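Local coordinates for protein phospholipase C-beta (PLC-beta) (Sepia officinalis, PDB 3QR0) that belongs to the phospholipase C-beta family, combining PH, EF-hand-like, X, Y and C2 domains, and carries a calcium ion in its TIM-barrel-like domain, at residues A[569-574]-A[594-599]. Sequence-based numbering, arbitrary orientation.
Sequences TRIYPK and QLVALN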
ATOM      1  N   THR A 569      -5.249 -20.345   8.784  1.00 22.32           N
ATOM      2  CA  THR A 569      -5.868 -19.648   9.903  1.00 21.99           C
ATOM      3  C   THR A 569      -6.251 -18.242   9.470  1.00 21.27           C
ATOM      4  O   THR A 569      -5.449 -17.519   8.865  1.00 20.47           O
ATOM      5  CB  THR A 569      -4.920 -19.513  11.114  1.00 22.48           C
ATOM      6  OG1 THR A 569      -4.327 -20.773  11.407  1.00 24.04           O
ATOM      7  CG2 THR A 569      -5.684 -19.028  12.359  1.00 22.19           C
ATOM      8  N   ARG A 570      -7.485 -17.866   9.775  1.00 20.84           N
ATOM      9  CA  ARG A 570      -7.916 -16.480   9.676  1.00 20.45           C
ATOM     10  C   ARG A 570      -8.030 -15.917  11.089  1.00 19.93           C
ATOM     11  O   ARG A 570      -8.489 -16.600  11.997  1.00 20.34           O
ATOM     12  CB  ARG A 570      -9.257 -16.387   8.947  1.00 20.48           C
ATOM     13  CG  ARG A 570      -9.824 -14.977   8.840  1.00 20.96           C
ATOM     14  CD  ARG A 570     -11.010 -14.931   7.876  1.00 22.60           C
ATOM     15  NE  ARG A 570     -11.551 -13.577   7.772  1.00 23.42           N
ATOM     16  CZ  ARG A 570     -12.436 -13.036   8.611  1.00 24.44           C
ATOM     17  NH1 ARG A 570     -12.924 -13.726   9.637  1.00 24.20           N
ATOM     18  NH2 ARG A 570     -12.846 -11.785   8.412  1.00 25.33           N
ATOM     19  N   ILE A 571      -7.617 -14.667  11.260  1.00 19.48           N
ATOM     20  CA  ILE A 571      -7.691 -13.980  12.548  1.00 19.35           C
ATOM     21  C   ILE A 571      -8.552 -12.744  12.354  1.00 19.28           C
ATOM     22  O   ILE A 571      -8.499 -12.124  11.294  1.00 19.32           O
ATOM     23  CB  ILE A 571      -6.294 -13.531  13.029  1.00 19.23           C
ATOM     24  CG1 ILE A 571      -5.272 -14.666  12.888  1.00 19.23           C
ATOM     25  CG2 ILE A 571      -6.363 -13.000  14.470  1.00 19.45           C
ATOM     26  CD1 ILE A 571      -5.388 -15.753  13.936  1.00 18.35           C
ATOM     27  N   TYR A 572      -9.357 -12.386  13.352  1.00 19.52           N
ATOM     28  CA  TYR A 572     -10.113 -11.134  13.279  1.00 19.54           C
ATOM     29  C   TYR A 572     -10.230 -10.458  14.647  1.00 20.19           C
ATOM     30  O   TYR A 572     -10.157 -11.130  15.682  1.00 19.99           O
ATOM     31  CB  TYR A 572     -11.490 -11.360  12.635  1.00 19.73           C
ATOM     32  CG  TYR A 572     -12.386 -12.303  13.383  1.00 20.16           C
ATOM     33  CD1 TYR A 572     -13.292 -11.824  14.321  1.00 21.39           C
ATOM     34  CD2 TYR A 572     -12.342 -13.679  13.150  1.00 20.82           C
ATOM     35  CE1 TYR A 572     -14.121 -12.678  15.017  1.00 21.52           C
ATOM     36  CE2 TYR A 572     -13.178 -14.549  13.844  1.00 20.77           C
ATOM     37  CZ  TYR A 572     -14.065 -14.040  14.778  1.00 21.72           C
ATOM     38  OH  TYR A 572     -14.908 -14.873  15.483  1.00 22.12           O
ATOM     39  N   PRO A 573     -10.391  -9.120  14.656  1.00 20.40           N
ATOM     40  CA  PRO A 573     -10.369  -8.396  15.925  1.00 21.10           C
ATOM     41  C   PRO A 573     -11.546  -8.716  16.847  1.00 21.91           C
ATOM     42  O   PRO A 573     -12.652  -8.981  16.385  1.00 21.57           O
ATOM     43  CB  PRO A 573     -10.390  -6.914  15.505  1.00 20.98           C
ATOM     44  CG  PRO A 573     -10.833  -6.901  14.091  1.00 20.78           C
ATOM     45  CD  PRO A 573     -10.420  -8.211  13.498  1.00 20.07           C
ATOM     46  N   LYS A 574     -11.279  -8.704  18.148  1.00 22.93           N
ATOM     47  CA  LYS A 574     -12.307  -8.917  19.167  1.00 23.95           C
ATOM     48  C   LYS A 574     -13.367  -7.811  19.172  1.00 24.28           C
ATOM     49  O   LYS A 574     -13.113  -6.680  18.747  1.00 23.78           O
ATOM     50  CB  LYS A 574     -11.665  -9.023  20.558  1.00 24.64           C
ATOM     51  CG  LYS A 574     -10.899  -7.778  21.005  1.00 25.21           C
ATOM     52  CD  LYS A 574     -10.139  -8.007  22.314  1.00 26.80           C
ATOM     53  CE  LYS A 574      -9.118  -6.901  22.546  1.00 26.91           C
ATOM     54  NZ  LYS A 574      -8.390  -7.054  23.837  1.00 28.29           N
ATOM     55  N   GLN A 594      -2.284 -16.852   7.771  1.00 20.52           N
ATOM     56  CA  GLN A 594      -2.348 -16.350   6.403  1.00 20.18           C
ATOM     57  C   GLN A 594      -3.342 -15.211   6.222  1.00 19.94           C
ATOM     58  O   GLN A 594      -3.063 -14.251   5.497  1.00 19.73           O
ATOM     59  CB  GLN A 594      -2.702 -17.476   5.434  1.00 20.23           C
ATOM     60  CG  GLN A 594      -1.756 -18.660   5.493  1.00 20.64           C
ATOM     61  CD  GLN A 594      -2.161 -19.683   6.543  1.00 20.21           C
ATOM     62  OE1 GLN A 594      -3.024 -19.424   7.385  1.00 19.10           O
ATOM     63  NE2 GLN A 594      -1.548 -20.848   6.487  1.00 18.91           N
ATOM     64  N   LEU A 595      -4.498 -15.323   6.870  1.00 19.90           N
ATOM     65  CA  LEU A 595      -5.587 -14.372   6.681  1.00 19.93           C
ATOM     66  C   LEU A 595      -5.750 -13.519   7.939  1.00 20.02           C
ATOM     67  O   LEU A 595      -6.657 -13.735   8.739  1.00 20.29           O
ATOM     68  CB  LEU A 595      -6.886 -15.110   6.337  1.00 20.30           C
ATOM     69  CG  LEU A 595      -6.901 -15.941   5.047  1.00 21.01           C
ATOM     70  CD1 LEU A 595      -8.161 -16.817   4.972  1.00 21.25           C
ATOM     71  CD2 LEU A 595      -6.804 -15.051   3.826  1.00 21.29           C
ATOM     72  N   VAL A 596      -4.851 -12.551   8.104  1.00 19.48           N
ATOM     73  CA  VAL A 596      -4.837 -11.701   9.281  1.00 19.66           C
ATOM     74  C   VAL A 596      -5.686 -10.450   8.999  1.00 19.36           C
ATOM     75  O   VAL A 596      -5.185  -9.439   8.503  1.00 19.02           O
ATOM     76  CB  VAL A 596      -3.389 -11.366   9.676  1.00 19.53           C
ATOM     77  CG1 VAL A 596      -3.350 -10.525  10.943  1.00 19.99           C
ATOM     78  CG2 VAL A 596      -2.612 -12.649   9.879  1.00 20.08           C
ATOM     79  N   ALA A 597      -6.974 -10.551   9.321  1.00 19.36           N
ATOM     80  CA  ALA A 597      -7.982  -9.555   8.930  1.00 19.55           C
ATOM     81  C   ALA A 597      -7.920  -8.246   9.722  1.00 19.53           C
ATOM     82  O   ALA A 597      -7.865  -8.239  10.957  1.00 19.92           O
ATOM     83  CB  ALA A 597      -9.379 -10.151   9.026  1.00 19.57           C
ATOM     84  N   LEU A 598      -7.940  -7.136   8.996  1.00 19.59           N
ATOM     85  CA  LEU A 598      -7.833  -5.817   9.596  1.00 19.62           C
ATOM     86  C   LEU A 598      -9.002  -4.944   9.176  1.00 19.82           C
ATOM     87  O   LEU A 598      -9.601  -5.144   8.118  1.00 19.91           O
ATOM     88  CB  LEU A 598      -6.513  -5.160   9.185  1.00 19.71           C
ATOM     89  CG  LEU A 598      -5.248  -5.951   9.538  1.00 20.54           C
ATOM     90  CD1 LEU A 598      -4.035  -5.375   8.827  1.00 22.37           C
ATOM     91  CD2 LEU A 598      -5.045  -5.967  11.048  1.00 21.19           C
ATOM     92  N   ASN A 599      -9.319  -3.965  10.010  1.00 19.84           N
ATOM     93  CA  ASN A 599     -10.303  -2.956   9.667  1.00 19.86           C
ATOM     94  C   ASN A 599      -9.669  -1.913   8.751  1.00 19.45           C
ATOM     95  O   ASN A 599      -8.912  -1.061   9.211  1.00 19.40           O
ATOM     96  CB  ASN A 599     -10.856  -2.311  10.936  1.00 20.10           C
ATOM     97  CG  ASN A 599     -11.637  -3.292  11.784  1.00 20.71           C
ATOM     98  OD1 ASN A 599     -12.519  -3.990  11.289  1.00 20.45           O
ATOM     99  ND2 ASN A 599     -11.316  -3.351  13.066  1.00 20.63           N
TER
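Thr569 and Leu595 open a run of backbone hydrogen bonds between parallel strands: Leu595 N gives to Thr569 O (3.1 Å), Ile571 N to Leu595 O (2.9 Å) and Ala597 N to Ile571 O (2.9 Å). Residues 594-599 thus bind alternate residues of strand 569-572, with bridges pairing Arg570 with Leu595 and Ile571 with Val596. Arg570 CA also makes a CA-H...O contact with Leu595 O. Ahead of the first bridge, the side chain of Gln594 adds a bond of its own: it bends at chi2 (87°) and brings OE1 back to Thr569 N, 2.8 Å away in a nearly straight bond (164° at the hydrogen), while its NE2 is held by Gln567 O and Ala330 O.

The two strands belong to a beta-alpha-beta unit with helix 586-589 between them, part of the parallel sheet in the Y half of the TIM-barrel-like domain; strand 540-545 flanks 569-572 on its other side.

Side chains meet on both faces. On one, Arg570 and Leu595 cross at about a right angle, CB to CB 3.8 Å. CG of Arg570 stands anti to the backbone N (chi1 178°), and the extended chain carries the guanidinium past Ala597 CB, 3.9 Å from NH2, to a salt bridge with the calcium ligand Glu368; NH1 is hydrogen-bonded to Ser543 OG. On the other, Ile571 and Val596 meet loosely and both touch Tyr588.

Beyond the strand, Pro573 CD rests on Ala597 O, and its CG lies 3.7 Å from ND2 of Asn599, whose OD1 is hydrogen-bonded to His338 ND1.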